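Local coordinates for protein nicotinate-nucleotide pyrophosphorylase (Pyrococcus furiosus, PDB 2I14) that probably makes nicotinate ribonucleotide from nicotinate and phosphoribosyl pyrophosphate, using ATP, in the biosynthesis of NAD, at residues A[128-141]-A[282-296]. Sequence-based numbering, arbitrary orientation.
Sequences IKIAAKFKPVYSFG and IKEIVDVVDAFGVGG. With PCP (1-alpha-pyrophosphoryl-2-alpha,3-alpha-dihydroxy-4-beta-cyclopentane-methanol-5-phosphate), chain I.
Val137 and Tyr138 pair in parallel with Phe292 and Gly293, joining strands 137-139 and 291-294, in chain order the first and last of the parallel sheet in the alpha/beta-barrel-like domain. Four backbone bonds form a ladder: Phe292 N to Pro136 O, Tyr138 N to Phe292 O (2.7 Å), Val294 N to Tyr138 O and Phe140 N to Val294 O.

Most apolar contacts lie on the face of the sheet that carries Val137, Phe292 and Val294. Ala132 CB sits obliquely against the Phe292 ring, 3.4 Å from CE1. With chi1 at 179°, Val137 CG1 lies opposite its own backbone N and meets Val294 CG2, which also meets Ile128 CG2. CG2 of Ile282 packs on Ala132.

Two lysines make the side-chain hydrogen bonds between the segments. Lys133 NZ forms a salt bridge with Asp287 OD1 (2.8 Å) on the syn side, 21° out of the carboxylate plane. Lys135 lays CD against Val286 CG1 (3.7 Å), and NZ gives a hydrogen bond to Val289 O in the carbonyl plane. Shortening this side chain to an alanine would probably leave Val289 O without this donor and open a gap beside Val286 CG1.

At the strand ends lies the PCP pocket. Gly293 CA makes an off-centre CH-pi contact with the Phe140 ring, whose CD2 is 3.2 Å from PCP O3. Gly296 N holds phosphate oxygen O1P at 2.6 Å, almost straight (178°).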
loop_
_atom_site.group_PDB
_atom_site.type_symbol
_atom_site.label_atom_id
_atom_site.label_comp_id
_atom_site.label_asym_id
_atom_site.label_seq_id
_atom_site.Cartn_x
_atom_site.Cartn_y
_atom_site.Cartn_z
ATOM N N ILE A 128 15.767 16.134 -15.885
ATOM C CA ILE A 128 16.974 15.762 -15.150
ATOM C C ILE A 128 17.727 17.037 -14.802
ATOM O O ILE A 128 18.237 17.193 -13.700
ATOM C CB ILE A 128 17.906 14.816 -15.994
ATOM C CG1 ILE A 128 17.428 13.362 -15.881
ATOM C CG2 ILE A 128 19.337 14.904 -15.502
ATOM C CD1 ILE A 128 16.125 13.110 -16.555
ATOM N N LYS A 129 17.780 17.941 -15.769
ATOM C CA LYS A 129 18.464 19.198 -15.597
ATOM C C LYS A 129 17.856 19.837 -14.354
ATOM O O LYS A 129 18.555 20.122 -13.377
ATOM C CB LYS A 129 18.250 20.083 -16.841
ATOM C CG LYS A 129 19.070 21.374 -16.866
ATOM C CD LYS A 129 20.568 21.083 -16.805
ATOM C CE LYS A 129 21.397 22.366 -16.767
ATOM N NZ LYS A 129 22.871 22.095 -16.751
ATOM N N ILE A 130 16.546 20.041 -14.384
ATOM C CA ILE A 130 15.850 20.647 -13.265
ATOM C C ILE A 130 16.189 19.927 -11.969
ATOM O O ILE A 130 16.633 20.549 -11.020
ATOM C CB ILE A 130 14.322 20.638 -13.498
ATOM C CG1 ILE A 130 13.982 21.547 -14.683
ATOM C CG2 ILE A 130 13.590 21.082 -12.250
ATOM C CD1 ILE A 130 12.513 21.605 -14.987
ATOM N N ALA A 131 16.007 18.616 -11.934
ATOM C CA ALA A 131 16.304 17.872 -10.720
ATOM C C ALA A 131 17.740 18.068 -10.220
ATOM O O ALA A 131 18.016 17.976 -9.014
ATOM C CB ALA A 131 16.018 16.394 -10.934
ATOM N N ALA A 132 18.645 18.347 -11.147
ATOM C CA ALA A 132 20.048 18.544 -10.799
ATOM C C ALA A 132 20.369 19.986 -10.451
ATOM O O ALA A 132 21.535 20.356 -10.401
ATOM C CB ALA A 132 20.948 18.085 -11.948
ATOM N N LYS A 133 19.332 20.787 -10.207
ATOM C CA LYS A 133 19.481 22.202 -9.864
ATOM C C LYS A 133 20.317 22.859 -10.963
ATOM O O LYS A 133 21.298 23.566 -10.691
ATOM C CB LYS A 133 20.194 22.345 -8.521
ATOM C CG LYS A 133 19.588 21.541 -7.384
ATOM C CD LYS A 133 18.594 22.353 -6.566
ATOM C CE LYS A 133 19.046 22.491 -5.104
ATOM N NZ LYS A 133 19.071 21.208 -4.323
ATOM N N PHE A 134 19.934 22.592 -12.208
ATOM C CA PHE A 134 20.620 23.125 -13.380
ATOM C C PHE A 134 22.138 22.983 -13.403
ATOM O O PHE A 134 22.802 23.609 -14.220
ATOM C CB PHE A 134 20.208 24.566 -13.599
ATOM C CG PHE A 134 18.778 24.702 -13.992
ATOM C CD1 PHE A 134 18.411 24.727 -15.332
ATOM C CD2 PHE A 134 17.772 24.725 -13.018
ATOM C CE1 PHE A 134 17.060 24.769 -15.701
ATOM C CE2 PHE A 134 16.419 24.765 -13.372
ATOM C CZ PHE A 134 16.062 24.788 -14.712
ATOM N N LYS A 135 22.686 22.144 -12.529
ATOM C CA LYS A 135 24.114 21.906 -12.532
ATOM C C LYS A 135 24.488 21.231 -13.861
ATOM O O LYS A 135 23.632 20.941 -14.691
ATOM C CB LYS A 135 24.489 21.015 -11.363
ATOM C CG LYS A 135 24.601 21.760 -10.044
ATOM C CD LYS A 135 24.174 20.878 -8.893
ATOM C CE LYS A 135 24.904 21.220 -7.622
ATOM N NZ LYS A 135 26.316 20.815 -7.776
ATOM N N PRO A 136 25.782 20.999 -14.103
ATOM C CA PRO A 136 26.052 20.354 -15.393
ATOM C C PRO A 136 25.657 18.872 -15.469
ATOM O O PRO A 136 25.781 18.112 -14.500
ATOM C CB PRO A 136 27.558 20.593 -15.588
ATOM C CG PRO A 136 28.088 20.707 -14.174
ATOM C CD PRO A 136 27.022 21.525 -13.495
ATOM N N VAL A 137 25.186 18.472 -16.646
ATOM C CA VAL A 137 24.755 17.097 -16.913
ATOM C C VAL A 137 25.187 16.694 -18.316
ATOM O O VAL A 137 24.885 17.379 -19.296
ATOM C CB VAL A 137 23.214 16.970 -16.836
ATOM C CG1 VAL A 137 22.802 15.564 -17.141
ATOM C CG2 VAL A 137 22.726 17.371 -15.471
ATOM N N TYR A 138 25.863 15.564 -18.420
ATOM C CA TYR A 138 26.330 15.123 -19.721
ATOM C C TYR A 138 25.707 13.829 -20.186
ATOM O O TYR A 138 25.681 12.841 -19.459
ATOM C CB TYR A 138 27.861 14.995 -19.709
ATOM C CG TYR A 138 28.549 16.269 -19.277
ATOM C CD1 TYR A 138 29.068 16.416 -17.989
ATOM C CD2 TYR A 138 28.587 17.358 -20.126
ATOM C CE1 TYR A 138 29.592 17.620 -17.568
ATOM C CE2 TYR A 138 29.103 18.565 -19.717
ATOM C CZ TYR A 138 29.604 18.700 -18.438
ATOM O OH TYR A 138 30.090 19.935 -18.041
ATOM N N SER A 139 25.215 13.848 -21.419
ATOM C CA SER A 139 24.597 12.677 -22.046
ATOM C C SER A 139 25.651 11.588 -22.287
ATOM O O SER A 139 26.693 11.855 -22.855
ATOM C CB SER A 139 23.934 13.090 -23.371
ATOM O OG SER A 139 23.339 11.977 -24.009
ATOM N N PHE A 140 25.362 10.372 -21.843
ATOM C CA PHE A 140 26.268 9.237 -21.972
ATOM C C PHE A 140 25.531 7.999 -22.461
ATOM O O PHE A 140 26.137 6.939 -22.640
ATOM C CB PHE A 140 26.847 8.867 -20.608
ATOM C CG PHE A 140 27.889 9.809 -20.089
ATOM C CD1 PHE A 140 28.300 10.914 -20.830
ATOM C CD2 PHE A 140 28.495 9.558 -18.850
ATOM C CE1 PHE A 140 29.305 11.757 -20.346
ATOM C CE2 PHE A 140 29.489 10.382 -18.358
ATOM C CZ PHE A 140 29.902 11.488 -19.104
ATOM N N GLY A 141 24.229 8.129 -22.674
ATOM C CA GLY A 141 23.420 6.979 -23.035
ATOM C C GLY A 141 23.374 6.296 -24.382
ATOM O O GLY A 141 22.840 5.192 -24.453
ATOM N N ILE A 282 18.958 11.553 -8.413
ATOM C CA ILE A 282 19.742 12.774 -8.478
ATOM C C ILE A 282 19.279 13.749 -7.408
ATOM O O ILE A 282 20.083 14.433 -6.793
ATOM C CB ILE A 282 19.616 13.409 -9.887
ATOM C CG1 ILE A 282 20.504 12.623 -10.861
ATOM C CG2 ILE A 282 19.950 14.894 -9.849
ATOM C CD1 ILE A 282 20.447 13.074 -12.296
ATOM N N LYS A 283 17.975 13.800 -7.181
ATOM C CA LYS A 283 17.434 14.696 -6.182
ATOM C C LYS A 283 18.024 14.359 -4.837
ATOM O O LYS A 283 18.199 15.236 -4.008
ATOM C CB LYS A 283 15.917 14.563 -6.075
ATOM C CG LYS A 283 15.115 15.040 -7.249
ATOM C CD LYS A 283 13.649 14.729 -7.003
ATOM C CE LYS A 283 12.814 14.909 -8.262
ATOM N NZ LYS A 283 11.464 14.278 -8.189
ATOM N N GLU A 284 18.325 13.092 -4.598
ATOM C CA GLU A 284 18.857 12.737 -3.293
ATOM C C GLU A 284 20.371 12.838 -3.226
ATOM O O GLU A 284 20.997 12.317 -2.300
ATOM C CB GLU A 284 18.396 11.323 -2.895
ATOM C CG GLU A 284 19.002 10.173 -3.688
ATOM C CD GLU A 284 18.401 8.803 -3.330
ATOM O OE1 GLU A 284 17.329 8.447 -3.881
ATOM O OE2 GLU A 284 19.000 8.087 -2.491
ATOM N N ILE A 285 20.964 13.555 -4.169
ATOM C CA ILE A 285 22.405 13.624 -4.193
ATOM C C ILE A 285 22.984 14.900 -4.834
ATOM O O ILE A 285 24.196 15.115 -4.814
ATOM C CB ILE A 285 22.900 12.290 -4.854
ATOM C CG1 ILE A 285 23.552 11.428 -3.772
ATOM C CG2 ILE A 285 23.763 12.536 -6.079
ATOM C CD1 ILE A 285 23.917 10.036 -4.206
ATOM N N VAL A 286 22.107 15.767 -5.346
ATOM C CA VAL A 286 22.514 17.013 -6.007
ATOM C C VAL A 286 23.450 17.893 -5.201
ATOM O O VAL A 286 24.499 18.326 -5.690
ATOM C CB VAL A 286 21.334 17.930 -6.322
ATOM C CG1 VAL A 286 21.540 18.570 -7.666
ATOM C CG2 VAL A 286 20.035 17.179 -6.229
ATOM N N ASP A 287 23.042 18.184 -3.970
ATOM C CA ASP A 287 23.801 19.064 -3.097
ATOM C C ASP A 287 25.157 18.533 -2.647
ATOM O O ASP A 287 25.771 19.087 -1.750
ATOM C CB ASP A 287 22.954 19.430 -1.871
ATOM C CG ASP A 287 21.639 20.085 -2.246
ATOM O OD1 ASP A 287 21.631 20.930 -3.173
ATOM O OD2 ASP A 287 20.612 19.763 -1.610
ATOM N N VAL A 288 25.648 17.477 -3.269
ATOM C CA VAL A 288 26.930 16.941 -2.859
ATOM C C VAL A 288 27.729 16.489 -4.076
ATOM O O VAL A 288 28.827 15.958 -3.954
ATOM C CB VAL A 288 26.709 15.773 -1.876
ATOM C CG1 VAL A 288 28.018 15.082 -1.550
ATOM C CG2 VAL A 288 26.066 16.298 -0.605
ATOM N N VAL A 289 27.172 16.708 -5.258
ATOM C CA VAL A 289 27.853 16.321 -6.481
ATOM C C VAL A 289 28.001 17.549 -7.363
ATOM O O VAL A 289 27.150 18.446 -7.359
ATOM C CB VAL A 289 27.083 15.211 -7.221
ATOM C CG1 VAL A 289 27.136 13.930 -6.418
ATOM C CG2 VAL A 289 25.652 15.620 -7.411
ATOM N N ASP A 290 29.090 17.582 -8.119
ATOM C CA ASP A 290 29.378 18.713 -8.971
ATOM C C ASP A 290 28.805 18.618 -10.371
ATOM O O ASP A 290 28.257 19.601 -10.884
ATOM C CB ASP A 290 30.891 18.932 -9.030
ATOM C CG ASP A 290 31.445 19.503 -7.734
ATOM O OD1 ASP A 290 31.673 18.734 -6.770
ATOM O OD2 ASP A 290 31.632 20.741 -7.682
ATOM N N ALA A 291 28.943 17.446 -10.992
ATOM C CA ALA A 291 28.438 17.230 -12.345
ATOM C C ALA A 291 27.920 15.819 -12.522
ATOM O O ALA A 291 28.469 14.863 -11.962
ATOM C CB ALA A 291 29.516 17.510 -13.351
ATOM N N PHE A 292 26.868 15.700 -13.329
ATOM C CA PHE A 292 26.233 14.408 -13.585
ATOM C C PHE A 292 26.451 13.814 -14.963
ATOM O O PHE A 292 26.441 14.527 -15.972
ATOM C CB PHE A 292 24.726 14.508 -13.387
ATOM C CG PHE A 292 24.312 14.919 -12.018
ATOM C CD1 PHE A 292 24.142 16.252 -11.708
ATOM C CD2 PHE A 292 24.039 13.969 -11.050
ATOM C CE1 PHE A 292 23.695 16.640 -10.455
ATOM C CE2 PHE A 292 23.592 14.350 -9.796
ATOM C CZ PHE A 292 23.420 15.697 -9.504
ATOM N N GLY A 293 26.621 12.494 -14.985
ATOM C CA GLY A 293 26.784 11.750 -16.225
ATOM C C GLY A 293 25.557 10.846 -16.334
ATOM O O GLY A 293 25.438 9.843 -15.617
ATOM N N VAL A 294 24.624 11.184 -17.212
ATOM C CA VAL A 294 23.422 10.374 -17.325
ATOM C C VAL A 294 23.317 9.573 -18.621
ATOM O O VAL A 294 23.509 10.113 -19.706
ATOM C CB VAL A 294 22.153 11.248 -17.171
ATOM C CG1 VAL A 294 20.893 10.418 -17.399
ATOM C CG2 VAL A 294 22.122 11.848 -15.798
ATOM N N GLY A 295 22.989 8.288 -18.495
ATOM C CA GLY A 295 22.846 7.446 -19.657
ATOM C C GLY A 295 21.419 7.144 -20.099
ATOM O O GLY A 295 20.719 7.996 -20.677
ATOM N N GLY A 296 20.997 5.909 -19.831
ATOM C CA GLY A 296 19.679 5.428 -20.212
ATOM C C GLY A 296 18.444 6.248 -19.908
ATOM O O GLY A 296 17.551 6.309 -20.745
HETATM C C1 PCP I . 28.232 3.782 -17.877
HETATM C C2 PCP I . 27.932 4.317 -19.295
HETATM C C3 PCP I . 27.920 5.857 -19.131
HETATM C C4 PCP I . 27.336 6.099 -17.722
HETATM C C5 PCP I . 27.840 4.911 -16.978
HETATM C CP PCP I . 25.782 6.252 -17.662
HETATM O O1 PCP I . 29.729 3.594 -17.656
HETATM O O2 PCP I . 28.941 3.914 -20.225
HETATM O O3 PCP I . 29.234 6.442 -19.185
HETATM O OP PCP I . 25.012 5.093 -18.139
HETATM P P PCP I . 23.616 4.595 -17.451
HETATM O O1P PCP I . 22.673 4.308 -18.553
HETATM O O2P PCP I . 23.148 5.716 -16.576
HETATM O O3P PCP I . 23.960 3.358 -16.690
HETATM P PA PCP I . 30.394 3.032 -16.324
HETATM O O1A PCP I . 29.727 1.699 -16.032
HETATM O O2A PCP I . 30.108 4.057 -15.246
HETATM O O3A PCP I . 31.905 2.918 -16.709
HETATM P PB PCP I . 32.727 2.552 -17.970
HETATM O O1B PCP I . 34.183 2.422 -17.670
HETATM O O2B PCP I . 32.624 3.568 -18.998
HETATM O O3B PCP I . 32.262 1.264 -18.562
#